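PDB 4RR5: malonyl CoA-acyl carrier protein transacylase from Synechocystis sp. PCC 6803 substr. Kazusa, which transfers the malonyl group from malonyl-CoA to holo-acyl carrier protein, supplying malonyl-ACP for fatty acid biosynthesis. Local coordinates for residues A[1-6]-A[256-261]; A[79-84]-A[211-216]; A[247-252]-A[273-278]. One frame throughout, in Å; residues are numbered along the deposited sequence.

Contact 1 of 3, residues A[1-6]-A[256-261]; sequences MKTAWV and ATDYWE
Thr-3 sets its methyl over the indole of Trp-260, with CG2 3.5 Å from the centroid of the five-membered ring and almost on its normal. A chi1 of -56° puts OG1 beside the backbone N and leaves CG2 opposite that N, where it overhangs the indole. Threonine suits the place because its methyl arm is what the ring needs; OG1 merely passes alongside Asp-258 CB, 3.7 Å away. Trp-5 extends from the same face of the sheet. Its indole is nearly parallel to that of Trp-260 (planes at 9°) but slid aside, and Trp-5 NE1 approaches Trp-260 CE3 to 3.5 Å. With an alanine here in place of Trp-260, the methyl of Thr-3 would probably lose its aromatic bed and the Trp-5 indole its flat neighbour. These two strands are parallel neighbours in the core sheet of the large alpha/beta-hydrolase-like subdomain of the FabD family, zipped by Ala-4 N to Asp-258 O, Trp-260 N to Ala-4 O (2.8 Å) and Val-6 N to Trp-260 O. Where they begin, Lys-2 O accepts from both Thr-257 N (2.8 Å) and Asp-258 N (3.0 Å). On the other face, Val-6 CG2 sits over the Tyr-259 ring, 4.0 Å from its centroid. The phenol OH is bonded beyond the strands, to Leu-268 O and Trp-244 NE1, while small Ala-4 lets Leu-251 of helix 244-254 approach.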
ATOM      1  N   MET A   1     -25.318  -5.935   3.616  1.00 47.96           N
ATOM      2  CA  MET A   1     -23.919  -5.868   4.026  1.00 51.51           C
ATOM      3  C   MET A   1     -22.989  -5.887   2.815  1.00 50.19           C
ATOM      4  O   MET A   1     -23.178  -6.676   1.885  1.00 43.17           O
ATOM      5  CB  MET A   1     -23.565  -7.029   4.968  1.00 47.48           C
ATOM      6  CG  MET A   1     -22.151  -6.958   5.551  1.00 44.27           C
ATOM      7  SD  MET A   1     -21.616  -8.442   6.450  1.00 59.93           S
ATOM      8  CE  MET A   1     -21.665  -9.664   5.129  1.00 38.11           C
ATOM      9  N   LYS A   2     -21.987  -5.008   2.832  1.00 45.87           N
ATOM     10  CA  LYS A   2     -20.961  -4.982   1.792  1.00 41.49           C
ATOM     11  C   LYS A   2     -19.585  -4.809   2.440  1.00 41.39           C
ATOM     12  O   LYS A   2     -19.410  -3.966   3.328  1.00 38.32           O
ATOM     13  CB  LYS A   2     -21.238  -3.869   0.778  1.00 44.53           C
ATOM     14  CG  LYS A   2     -22.530  -4.059  -0.038  1.00 48.29           C
ATOM     15  CD  LYS A   2     -22.469  -5.318  -0.894  1.00 46.84           C
ATOM     16  CE  LYS A   2     -23.741  -5.522  -1.714  1.00 51.25           C
ATOM     17  NZ  LYS A   2     -24.909  -5.988  -0.897  1.00 50.34           N
ATOM     18  N   THR A   3     -18.610  -5.618   2.025  1.00 37.14           N
ATOM     19  CA  THR A   3     -17.308  -5.587   2.694  1.00 38.05           C
ATOM     20  C   THR A   3     -16.173  -5.199   1.747  1.00 33.68           C
ATOM     21  O   THR A   3     -16.038  -5.744   0.646  1.00 32.10           O
ATOM     22  CB  THR A   3     -16.951  -6.949   3.377  1.00 31.73           C
ATOM     23  OG1 THR A   3     -17.981  -7.333   4.299  1.00 34.25           O
ATOM     24  CG2 THR A   3     -15.677  -6.815   4.169  1.00 31.39           C
ATOM     25  N   ALA A   4     -15.377  -4.230   2.199  1.00 31.54           N
ATOM     26  CA  ALA A   4     -14.117  -3.862   1.559  1.00 30.57           C
ATOM     27  C   ALA A   4     -12.924  -4.637   2.153  1.00 28.09           C
ATOM     28  O   ALA A   4     -12.834  -4.811   3.377  1.00 26.48           O
ATOM     29  CB  ALA A   4     -13.894  -2.379   1.700  1.00 26.09           C
ATOM     30  N   TRP A   5     -12.029  -5.124   1.294  1.00 23.84           N
ATOM     31  CA  TRP A   5     -10.723  -5.610   1.750  1.00 22.74           C
ATOM     32  C   TRP A   5      -9.688  -4.586   1.353  1.00 22.30           C
ATOM     33  O   TRP A   5      -9.574  -4.258   0.174  1.00 26.22           O
ATOM     34  CB  TRP A   5     -10.349  -6.961   1.150  1.00 22.97           C
ATOM     35  CG  TRP A   5     -11.238  -8.104   1.507  1.00 24.55           C
ATOM     36  CD1 TRP A   5     -12.329  -8.083   2.332  1.00 26.73           C
ATOM     37  CD2 TRP A   5     -11.126  -9.448   1.028  1.00 24.84           C
ATOM     38  NE1 TRP A   5     -12.897  -9.333   2.397  1.00 26.60           N
ATOM     39  CE2 TRP A   5     -12.181 -10.187   1.599  1.00 27.87           C
ATOM     40  CE3 TRP A   5     -10.230 -10.102   0.178  1.00 25.08           C
ATOM     41  CZ2 TRP A   5     -12.362 -11.547   1.346  1.00 26.45           C
ATOM     42  CZ3 TRP A   5     -10.413 -11.449  -0.073  1.00 23.55           C
ATOM     43  CH2 TRP A   5     -11.470 -12.155   0.507  1.00 25.50           C
ATOM     44  N   VAL A   6      -8.954  -4.058   2.327  1.00 22.83           N
ATOM     45  CA  VAL A   6      -7.923  -3.067   2.044  1.00 24.84           C
ATOM     46  C   VAL A   6      -6.553  -3.585   2.472  1.00 19.93           C
ATOM     47  O   VAL A   6      -6.417  -4.211   3.525  1.00 21.20           O
ATOM     48  CB  VAL A   6      -8.229  -1.707   2.726  1.00 22.09           C
ATOM     49  CG1 VAL A   6      -9.532  -1.159   2.217  1.00 20.63           C
ATOM     50  CG2 VAL A   6      -8.271  -1.842   4.240  1.00 20.07           C
ATOM     51  N   ALA A 256     -20.294   0.336   1.101  1.00 48.85           N
ATOM     52  CA  ALA A 256     -19.569  -0.554   2.003  1.00 41.03           C
ATOM     53  C   ALA A 256     -19.882  -0.306   3.476  1.00 42.65           C
ATOM     54  O   ALA A 256     -19.794   0.814   3.962  1.00 50.23           O
ATOM     55  CB  ALA A 256     -18.078  -0.431   1.759  1.00 41.79           C
ATOM     56  N   THR A 257     -20.225  -1.377   4.179  1.00 45.14           N
ATOM     57  CA  THR A 257     -20.607  -1.320   5.589  1.00 41.91           C
ATOM     58  C   THR A 257     -19.483  -1.802   6.494  1.00 37.99           C
ATOM     59  O   THR A 257     -19.398  -1.431   7.670  1.00 42.75           O
ATOM     60  CB  THR A 257     -21.862  -2.181   5.839  1.00 41.29           C
ATOM     61  OG1 THR A 257     -21.514  -3.566   5.768  1.00 41.66           O
ATOM     62  CG2 THR A 257     -22.877  -1.911   4.767  1.00 41.77           C
ATOM     63  N   ASP A 258     -18.622  -2.646   5.933  1.00 42.91           N
ATOM     64  CA  ASP A 258     -17.499  -3.224   6.668  1.00 38.03           C
ATOM     65  C   ASP A 258     -16.199  -3.060   5.915  1.00 32.84           C
ATOM     66  O   ASP A 258     -16.162  -3.044   4.682  1.00 32.78           O
ATOM     67  CB  ASP A 258     -17.729  -4.709   6.942  1.00 37.06           C
ATOM     68  CG  ASP A 258     -19.010  -4.970   7.690  1.00 38.60           C
ATOM     69  OD1 ASP A 258     -20.066  -5.059   7.027  1.00 42.36           O
ATOM     70  OD2 ASP A 258     -18.958  -5.092   8.930  1.00 32.62           O
ATOM     71  N   TYR A 259     -15.125  -3.015   6.687  1.00 34.54           N
ATOM     72  CA  TYR A 259     -13.815  -2.604   6.225  1.00 30.09           C
ATOM     73  C   TYR A 259     -12.769  -3.512   6.858  1.00 30.55           C
ATOM     74  O   TYR A 259     -12.539  -3.442   8.069  1.00 29.77           O
ATOM     75  CB  TYR A 259     -13.622  -1.144   6.614  1.00 35.11           C
ATOM     76  CG  TYR A 259     -12.322  -0.437   6.287  1.00 33.68           C
ATOM     77  CD1 TYR A 259     -12.186   0.285   5.108  1.00 29.07           C
ATOM     78  CD2 TYR A 259     -11.275  -0.393   7.210  1.00 29.19           C
ATOM     79  CE1 TYR A 259     -11.029   0.992   4.831  1.00 29.82           C
ATOM     80  CE2 TYR A 259     -10.109   0.306   6.933  1.00 31.77           C
ATOM     81  CZ  TYR A 259     -10.001   0.999   5.747  1.00 25.93           C
ATOM     82  OH  TYR A 259      -8.870   1.704   5.457  1.00 23.91           O
ATOM     83  N   TRP A 260     -12.162  -4.379   6.051  1.00 29.22           N
ATOM     84  CA  TRP A 260     -11.223  -5.372   6.570  1.00 28.33           C
ATOM     85  C   TRP A 260      -9.815  -5.097   6.097  1.00 26.03           C
ATOM     86  O   TRP A 260      -9.545  -5.134   4.899  1.00 22.77           O
ATOM     87  CB  TRP A 260     -11.618  -6.786   6.142  1.00 24.41           C
ATOM     88  CG  TRP A 260     -12.915  -7.272   6.695  1.00 32.75           C
ATOM     89  CD1 TRP A 260     -13.808  -6.574   7.460  1.00 32.69           C
ATOM     90  CD2 TRP A 260     -13.474  -8.577   6.519  1.00 30.85           C
ATOM     91  NE1 TRP A 260     -14.891  -7.361   7.765  1.00 31.48           N
ATOM     92  CE2 TRP A 260     -14.710  -8.597   7.199  1.00 35.47           C
ATOM     93  CE3 TRP A 260     -13.050  -9.729   5.852  1.00 27.17           C
ATOM     94  CZ2 TRP A 260     -15.524  -9.727   7.234  1.00 33.57           C
ATOM     95  CZ3 TRP A 260     -13.852 -10.851   5.892  1.00 38.81           C
ATOM     96  CH2 TRP A 260     -15.081 -10.841   6.576  1.00 36.88           C
ATOM     97  N   GLU A 261      -8.920  -4.826   7.041  1.00 23.78           N
ATOM     98  CA  GLU A 261      -7.525  -4.656   6.719  1.00 25.42           C
ATOM     99  C   GLU A 261      -6.903  -6.031   6.626  1.00 26.66           C
ATOM    100  O   GLU A 261      -6.774  -6.721   7.626  1.00 28.72           O
ATOM    101  CB  GLU A 261      -6.802  -3.817   7.761  1.00 25.52           C
ATOM    102  CG  GLU A 261      -5.471  -3.285   7.273  1.00 24.54           C
ATOM    103  CD  GLU A 261      -4.798  -2.385   8.299  1.00 27.85           C
ATOM    104  OE1 GLU A 261      -5.444  -2.061   9.321  1.00 27.78           O
ATOM    105  OE2 GLU A 261      -3.624  -2.009   8.081  1.00 23.06           O
TER

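Contact 2 of 3, residues A[79-84]-A[211-216]; sequences FQPDYV and ATVPVL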
ATOM      1  N   PHE A  79     -15.256 -16.317   2.668  1.00 40.34           N
ATOM      2  CA  PHE A  79     -15.439 -14.872   2.586  1.00 33.04           C
ATOM      3  C   PHE A  79     -14.966 -14.297   1.255  1.00 35.76           C
ATOM      4  O   PHE A  79     -13.972 -14.748   0.686  1.00 37.89           O
ATOM      5  CB  PHE A  79     -14.713 -14.184   3.727  1.00 27.38           C
ATOM      6  CG  PHE A  79     -15.189 -14.607   5.088  1.00 37.73           C
ATOM      7  CD1 PHE A  79     -16.303 -14.018   5.660  1.00 35.55           C
ATOM      8  CD2 PHE A  79     -14.508 -15.583   5.806  1.00 36.00           C
ATOM      9  CE1 PHE A  79     -16.730 -14.402   6.923  1.00 41.62           C
ATOM     10  CE2 PHE A  79     -14.931 -15.968   7.061  1.00 35.55           C
ATOM     11  CZ  PHE A  79     -16.040 -15.377   7.623  1.00 39.22           C
ATOM     12  N   GLN A  80     -15.691 -13.300   0.760  1.00 35.63           N
ATOM     13  CA  GLN A  80     -15.355 -12.651  -0.499  1.00 35.02           C
ATOM     14  C   GLN A  80     -15.531 -11.149  -0.381  1.00 33.41           C
ATOM     15  O   GLN A  80     -16.391 -10.690   0.365  1.00 33.80           O
ATOM     16  CB  GLN A  80     -16.214 -13.200  -1.626  1.00 34.08           C
ATOM     17  CG  GLN A  80     -15.754 -14.554  -2.102  1.00 46.14           C
ATOM     18  CD  GLN A  80     -16.703 -15.159  -3.114  1.00 59.47           C
ATOM     19  OE1 GLN A  80     -17.883 -14.804  -3.165  1.00 58.98           O
ATOM     20  NE2 GLN A  80     -16.192 -16.080  -3.930  1.00 60.35           N
ATOM     21  N   PRO A  81     -14.707 -10.377  -1.110  1.00 29.93           N
ATOM     22  CA  PRO A  81     -14.755  -8.913  -1.029  1.00 31.15           C
ATOM     23  C   PRO A  81     -15.798  -8.317  -1.969  1.00 35.74           C
ATOM     24  O   PRO A  81     -16.041  -8.858  -3.048  1.00 38.52           O
ATOM     25  CB  PRO A  81     -13.350  -8.503  -1.460  1.00 29.59           C
ATOM     26  CG  PRO A  81     -12.995  -9.537  -2.486  1.00 29.38           C
ATOM     27  CD  PRO A  81     -13.669 -10.833  -2.050  1.00 27.79           C
ATOM     28  N   ASP A  82     -16.415  -7.217  -1.562  1.00 34.31           N
ATOM     29  CA  ASP A  82     -17.273  -6.477  -2.475  1.00 34.74           C
ATOM     30  C   ASP A  82     -16.441  -5.396  -3.153  1.00 37.55           C
ATOM     31  O   ASP A  82     -16.578  -5.156  -4.349  1.00 40.09           O
ATOM     32  CB  ASP A  82     -18.466  -5.867  -1.738  1.00 43.20           C
ATOM     33  CG  ASP A  82     -19.386  -6.923  -1.137  1.00 43.65           C
ATOM     34  OD1 ASP A  82     -20.127  -7.571  -1.913  1.00 46.37           O
ATOM     35  OD2 ASP A  82     -19.373  -7.091   0.104  1.00 33.15           O
ATOM     36  N   TYR A  83     -15.559  -4.766  -2.378  1.00 39.54           N
ATOM     37  CA  TYR A  83     -14.631  -3.759  -2.892  1.00 37.15           C
ATOM     38  C   TYR A  83     -13.203  -4.054  -2.446  1.00 35.30           C
ATOM     39  O   TYR A  83     -12.996  -4.543  -1.333  1.00 32.79           O
ATOM     40  CB  TYR A  83     -15.034  -2.374  -2.411  1.00 30.87           C
ATOM     41  CG  TYR A  83     -16.512  -2.110  -2.522  1.00 39.46           C
ATOM     42  CD1 TYR A  83     -17.094  -1.829  -3.754  1.00 42.05           C
ATOM     43  CD2 TYR A  83     -17.331  -2.134  -1.397  1.00 39.16           C
ATOM     44  CE1 TYR A  83     -18.452  -1.583  -3.866  1.00 40.66           C
ATOM     45  CE2 TYR A  83     -18.693  -1.885  -1.498  1.00 46.25           C
ATOM     46  CZ  TYR A  83     -19.244  -1.609  -2.738  1.00 45.55           C
ATOM     47  OH  TYR A  83     -20.594  -1.358  -2.851  1.00 59.08           O
ATOM     48  N   VAL A  84     -12.226  -3.747  -3.303  1.00 29.58           N
ATOM     49  CA  VAL A  84     -10.818  -3.809  -2.909  1.00 28.74           C
ATOM     50  C   VAL A  84     -10.071  -2.484  -3.118  1.00 29.35           C
ATOM     51  O   VAL A  84     -10.396  -1.687  -4.008  1.00 27.11           O
ATOM     52  CB  VAL A  84     -10.058  -4.924  -3.664  1.00 26.49           C
ATOM     53  CG1 VAL A  84     -10.654  -6.276  -3.329  1.00 24.44           C
ATOM     54  CG2 VAL A  84     -10.067  -4.677  -5.176  1.00 24.69           C
ATOM     55  N   ALA A 211     -11.332  -6.596 -13.508  1.00 36.12           N
ATOM     56  CA  ALA A 211     -11.435  -7.012 -12.128  1.00 36.07           C
ATOM     57  C   ALA A 211     -12.799  -7.618 -11.843  1.00 36.61           C
ATOM     58  O   ALA A 211     -13.827  -7.149 -12.337  1.00 32.13           O
ATOM     59  CB  ALA A 211     -11.167  -5.838 -11.188  1.00 30.94           C
ATOM     60  N   THR A 212     -12.781  -8.655 -11.014  1.00 35.08           N
ATOM     61  CA  THR A 212     -13.970  -9.375 -10.599  1.00 31.01           C
ATOM     62  C   THR A 212     -14.747  -8.620  -9.513  1.00 33.16           C
ATOM     63  O   THR A 212     -15.885  -8.971  -9.201  1.00 32.36           O
ATOM     64  CB  THR A 212     -13.572 -10.749 -10.097  1.00 26.57           C
ATOM     65  OG1 THR A 212     -12.816 -10.586  -8.902  1.00 30.62           O
ATOM     66  CG2 THR A 212     -12.670 -11.405 -11.098  1.00 23.38           C
ATOM     67  N   VAL A 213     -14.116  -7.602  -8.924  1.00 34.78           N
ATOM     68  CA  VAL A 213     -14.796  -6.649  -8.038  1.00 29.17           C
ATOM     69  C   VAL A 213     -14.230  -5.236  -8.272  1.00 35.94           C
ATOM     70  O   VAL A 213     -13.177  -5.069  -8.904  1.00 33.26           O
ATOM     71  CB  VAL A 213     -14.662  -7.031  -6.544  1.00 32.63           C
ATOM     72  CG1 VAL A 213     -15.407  -8.304  -6.245  1.00 37.92           C
ATOM     73  CG2 VAL A 213     -13.227  -7.178  -6.156  1.00 31.53           C
ATOM     74  N   PRO A 214     -14.939  -4.205  -7.794  1.00 39.64           N
ATOM     75  CA  PRO A 214     -14.402  -2.852  -7.980  1.00 34.11           C
ATOM     76  C   PRO A 214     -13.091  -2.621  -7.239  1.00 36.69           C
ATOM     77  O   PRO A 214     -12.994  -2.929  -6.048  1.00 36.67           O
ATOM     78  CB  PRO A 214     -15.505  -1.950  -7.408  1.00 36.63           C
ATOM     79  CG  PRO A 214     -16.746  -2.742  -7.562  1.00 41.71           C
ATOM     80  CD  PRO A 214     -16.340  -4.180  -7.337  1.00 40.56           C
ATOM     81  N   VAL A 215     -12.102  -2.087  -7.955  1.00 34.15           N
ATOM     82  CA  VAL A 215     -10.849  -1.625  -7.374  1.00 29.99           C
ATOM     83  C   VAL A 215     -10.869  -0.110  -7.248  1.00 29.72           C
ATOM     84  O   VAL A 215     -11.170   0.582  -8.227  1.00 30.81           O
ATOM     85  CB  VAL A 215      -9.644  -2.040  -8.249  1.00 33.21           C
ATOM     86  CG1 VAL A 215      -8.310  -1.785  -7.522  1.00 20.24           C
ATOM     87  CG2 VAL A 215      -9.785  -3.493  -8.691  1.00 27.42           C
ATOM     88  N   LEU A 216     -10.556   0.415  -6.065  1.00 26.08           N
ATOM     89  CA  LEU A 216     -10.377   1.863  -5.914  1.00 27.41           C
ATOM     90  C   LEU A 216      -8.890   2.217  -5.871  1.00 25.66           C
ATOM     91  O   LEU A 216      -8.223   2.010  -4.862  1.00 22.32           O
ATOM     92  CB  LEU A 216     -11.083   2.393  -4.659  1.00 23.50           C
ATOM     93  CG  LEU A 216     -12.619   2.408  -4.660  1.00 24.67           C
ATOM     94  CD1 LEU A 216     -13.237   1.007  -4.684  1.00 22.97           C
ATOM     95  CD2 LEU A 216     -13.137   3.194  -3.470  1.00 29.21           C
TER
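Val-84 exchanges two backbone hydrogen bonds with the 211-216 segment, and they form its only bridge. Val-84 N gives to Pro-214 O at 3.0 Å, almost perfectly straight (178°), and Val-84 O accepts from Leu-216 N at 2.9 Å. The same carbonyl oxygen also receives a CA-H...O contact from Val-215. Residue 214 needs no N-H in this pattern, because it enters as an acceptor only, so a proline fits.

Carbonyl-to-carbon contacts come next. Asp-82 O stands 3.2 Å from Pro-214 CD, meeting the ring carbon that replaces an amide hydrogen, and Pro-81 O lies 3.3 Å from Val-213 CG1.

The remaining contacts are apolar. Val-84 spreads its two methyls between two valines: CG1 faces Val-213 CG2 at 3.9 Å, while CG2 meets Val-215 CG2 at 3.7 Å. Its chi1 of -62° puts CG2 between the backbone N and the carbonyl carbon, where it also lies close to Pro-214 O. Tyr-83 takes the Pro-214 ring at its edge, near the phenol plane, with Tyr-83 CD1 3.9 Å from Pro-214 CG; Asp-82 CB lies over one face of the Tyr-83 ring. Helix 90-97 adds Ala-94 against Val-84 and Leu-95 against Val-215. The Asp-82 carboxylate is turned to another partner, Thr-3 N.

Strand 83-86 runs on toward Ser-88, the probable nucleophile, in a GxSxG sequence consistent with a nucleophile elbow. The chemistry implies a join fixed in register by just two directional bonds, packed alongside by valine side chains and the proline ring, which have no polar atoms to compete for them.

Contact 3 of 3, residues A[247-252]-A[273-278]; sequences TMVNLG and KRTCPD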
ATOM      1  N   THR A 247     -10.311   7.431  -0.502  1.00 33.92           N
ATOM      2  CA  THR A 247     -10.612   6.040  -0.790  1.00 31.52           C
ATOM      3  C   THR A 247     -11.656   5.550   0.204  1.00 30.55           C
ATOM      4  O   THR A 247     -12.662   4.938  -0.180  1.00 29.03           O
ATOM      5  CB  THR A 247      -9.357   5.176  -0.739  1.00 26.38           C
ATOM      6  OG1 THR A 247      -8.492   5.558  -1.818  1.00 26.67           O
ATOM      7  CG2 THR A 247      -9.726   3.722  -0.895  1.00 23.94           C
ATOM      8  N   MET A 248     -11.430   5.873   1.474  1.00 26.95           N
ATOM      9  CA  MET A 248     -12.322   5.470   2.553  1.00 30.15           C
ATOM     10  C   MET A 248     -13.706   6.121   2.460  1.00 35.61           C
ATOM     11  O   MET A 248     -14.731   5.462   2.681  1.00 35.49           O
ATOM     12  CB  MET A 248     -11.666   5.783   3.898  1.00 31.79           C
ATOM     13  CG  MET A 248     -10.447   4.929   4.143  1.00 21.11           C
ATOM     14  SD  MET A 248      -9.578   5.305   5.649  1.00 30.88           S
ATOM     15  CE  MET A 248      -8.998   6.970   5.283  1.00 30.88           C
ATOM     16  N   VAL A 249     -13.733   7.406   2.127  1.00 36.28           N
ATOM     17  CA  VAL A 249     -14.992   8.121   1.957  1.00 32.36           C
ATOM     18  C   VAL A 249     -15.808   7.527   0.817  1.00 36.15           C
ATOM     19  O   VAL A 249     -17.026   7.354   0.946  1.00 41.88           O
ATOM     20  CB  VAL A 249     -14.765   9.620   1.680  1.00 34.87           C
ATOM     21  CG1 VAL A 249     -16.097  10.340   1.569  1.00 35.49           C
ATOM     22  CG2 VAL A 249     -13.906  10.245   2.766  1.00 28.97           C
ATOM     23  N   ASN A 250     -15.136   7.218  -0.294  1.00 33.39           N
ATOM     24  CA  ASN A 250     -15.792   6.614  -1.456  1.00 31.44           C
ATOM     25  C   ASN A 250     -16.398   5.270  -1.124  1.00 38.97           C
ATOM     26  O   ASN A 250     -17.467   4.913  -1.622  1.00 39.94           O
ATOM     27  CB  ASN A 250     -14.813   6.446  -2.606  1.00 26.54           C
ATOM     28  CG  ASN A 250     -14.441   7.763  -3.242  1.00 35.01           C
ATOM     29  OD1 ASN A 250     -14.711   8.831  -2.687  1.00 37.35           O
ATOM     30  ND2 ASN A 250     -13.812   7.702  -4.410  1.00 32.46           N
ATOM     31  N   LEU A 251     -15.686   4.524  -0.286  1.00 42.63           N
ATOM     32  CA  LEU A 251     -16.129   3.221   0.165  1.00 39.00           C
ATOM     33  C   LEU A 251     -17.420   3.361   0.934  1.00 42.47           C
ATOM     34  O   LEU A 251     -18.447   2.812   0.535  1.00 41.37           O
ATOM     35  CB  LEU A 251     -15.068   2.561   1.037  1.00 37.67           C
ATOM     36  CG  LEU A 251     -13.869   1.961   0.308  1.00 35.23           C
ATOM     37  CD1 LEU A 251     -12.946   1.285   1.314  1.00 27.66           C
ATOM     38  CD2 LEU A 251     -14.348   0.985  -0.755  1.00 33.31           C
ATOM     39  N   GLY A 252     -17.355   4.115   2.031  1.00 44.29           N
ATOM     40  CA  GLY A 252     -18.496   4.347   2.898  1.00 42.97           C
ATOM     41  C   GLY A 252     -19.737   4.829   2.168  1.00 47.54           C
ATOM     42  O   GLY A 252     -20.859   4.573   2.607  1.00 50.55           O
ATOM     43  N   LYS A 273     -10.724   4.826  11.390  1.00 38.80           N
ATOM     44  CA  LYS A 273     -11.367   5.242  12.627  1.00 43.50           C
ATOM     45  C   LYS A 273     -11.726   6.714  12.547  1.00 47.13           C
ATOM     46  O   LYS A 273     -12.892   7.095  12.656  1.00 46.99           O
ATOM     47  CB  LYS A 273     -10.457   4.986  13.828  1.00 38.45           C
ATOM     48  CG  LYS A 273     -10.472   3.549  14.325  1.00 37.75           C
ATOM     49  CD  LYS A 273      -9.727   3.428  15.648  1.00 38.86           C
ATOM     50  CE  LYS A 273      -9.654   1.973  16.106  1.00 33.73           C
ATOM     51  NZ  LYS A 273      -9.107   1.875  17.480  1.00 38.53           N
ATOM     52  N   ARG A 274     -10.706   7.527  12.304  1.00 49.85           N
ATOM     53  CA  ARG A 274     -10.846   8.973  12.286  1.00 45.10           C
ATOM     54  C   ARG A 274     -11.226   9.524  10.915  1.00 47.22           C
ATOM     55  O   ARG A 274     -10.912  10.677  10.615  1.00 54.93           O
ATOM     56  CB  ARG A 274      -9.542   9.610  12.763  1.00 45.34           C
ATOM     57  CG  ARG A 274      -9.080   9.064  14.107  1.00 49.26           C
ATOM     58  CD  ARG A 274      -7.649   9.454  14.454  1.00 47.89           C
ATOM     59  NE  ARG A 274      -7.301   8.933  15.768  1.00 54.84           N
ATOM     60  CZ  ARG A 274      -7.386   9.626  16.900  1.00 59.16           C
ATOM     61  NH1 ARG A 274      -7.786  10.894  16.875  1.00 59.01           N
ATOM     62  NH2 ARG A 274      -7.060   9.055  18.057  1.00 50.99           N
ATOM     63  N   THR A 275     -11.899   8.718  10.087  1.00 44.07           N
ATOM     64  CA  THR A 275     -12.353   9.186   8.771  1.00 41.72           C
ATOM     65  C   THR A 275     -13.774   8.747   8.447  1.00 44.15           C
ATOM     66  O   THR A 275     -14.603   9.562   8.038  1.00 42.52           O
ATOM     67  CB  THR A 275     -11.431   8.701   7.638  1.00 37.58           C
ATOM     68  OG1 THR A 275     -10.154   9.340   7.755  1.00 37.93           O
ATOM     69  CG2 THR A 275     -12.040   9.024   6.265  1.00 37.23           C
ATOM     70  N   CYS A 276     -14.039   7.452   8.598  1.00 47.95           N
ATOM     71  CA  CYS A 276     -15.401   6.925   8.500  1.00 51.45           C
ATOM     72  C   CYS A 276     -15.668   6.007   9.684  1.00 50.50           C
ATOM     73  O   CYS A 276     -15.609   4.786   9.551  1.00 51.27           O
ATOM     74  CB  CYS A 276     -15.609   6.182   7.183  1.00 41.86           C
ATOM     75  SG  CYS A 276     -15.250   7.188   5.753  1.00 46.28           S
ATOM     76  N   PRO A 277     -15.975   6.602  10.849  1.00 55.16           N
ATOM     77  CA  PRO A 277     -16.014   5.884  12.131  1.00 56.56           C
ATOM     78  C   PRO A 277     -17.293   5.059  12.329  1.00 50.58           C
ATOM     79  O   PRO A 277     -17.420   4.375  13.353  1.00 45.16           O
ATOM     80  CB  PRO A 277     -15.921   7.016  13.165  1.00 49.37           C
ATOM     81  CG  PRO A 277     -16.577   8.184  12.486  1.00 51.77           C
ATOM     82  CD  PRO A 277     -16.411   8.004  10.983  1.00 48.24           C
ATOM     83  N   ASP A 278     -18.211   5.124  11.366  1.00 42.40           N
ATOM     84  CA  ASP A 278     -19.408   4.296  11.405  1.00 47.33           C
ATOM     85  C   ASP A 278     -19.202   2.988  10.631  1.00 52.93           C
ATOM     86  O   ASP A 278     -20.128   2.183  10.481  1.00 52.82           O
ATOM     87  CB  ASP A 278     -20.623   5.058  10.851  1.00 50.55           C
ATOM     88  CG  ASP A 278     -20.412   5.574   9.429  1.00 57.55           C
ATOM     89  OD1 ASP A 278     -19.267   5.973   9.089  1.00 60.52           O
ATOM     90  OD2 ASP A 278     -21.408   5.596   8.659  1.00 58.07           O
TER
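The beta-alpha-beta unit of strand 258-262, helix 267-273 and strand 280-284 makes this contact, where the loop leaving its helix rests Thr-275 and Cys-276 against helix 244-254. Met-248 reaches Thr-275 with the end of its thioether chain. The chain runs straight at chi2 and then bends at chi3 (-66°), which brings CE 3.6 Å from Thr-275 OG1 and 3.8 Å from Thr-275 CG2. That threonine methyl also lies 4.0 Å from Met-248 CB and 4.1 Å from Val-249 CG2; the Thr-275 side chain crosses those of Met-248 and Val-249 at about a right angle. A flexible methionine suits this place because its terminal methyl can follow the contour of a branched neighbour. The threonine hydroxyl makes a weak hydrogen bond back to Leu-271 O of the helix it follows. Cys-276 points its thiol at the helix backbone, with SG 3.6 Å from Met-248 O and 3.9 Å from Val-249 CA. Within the helix, Met-248 O accepts the backbone bond from Gly-252 N (3.0 Å). A small, polarisable cysteine can settle this close to the helix surface. With methyl groups and a sulfur atom carrying most of the contact and no charged group taking part, cohesion probably rests largely on dispersion and shape.

How the contacts relate
From the N terminus, strand 3-7 waits some 250 residues for its partner 258-262, so contact 1 closes the longest loop. Contact 2 is nested inside that loop, joining 79-84 to 211-216; since strand 83-86 borders strand 3-7 in the parallel sheet, the two contacts share a sheet, stitched by Trp-5 N to Tyr-83 O. Contact 3 starts later, on helix 244-254, before the second segment of contact 1, and ends at 273-278 beyond it, so these two cross, while contacts 2 and 3 stand in series. Leu-251 of that helix touches Ala-4, Tyr-259, Tyr-83 and Leu-216, bringing contact 3's helix onto both of the others.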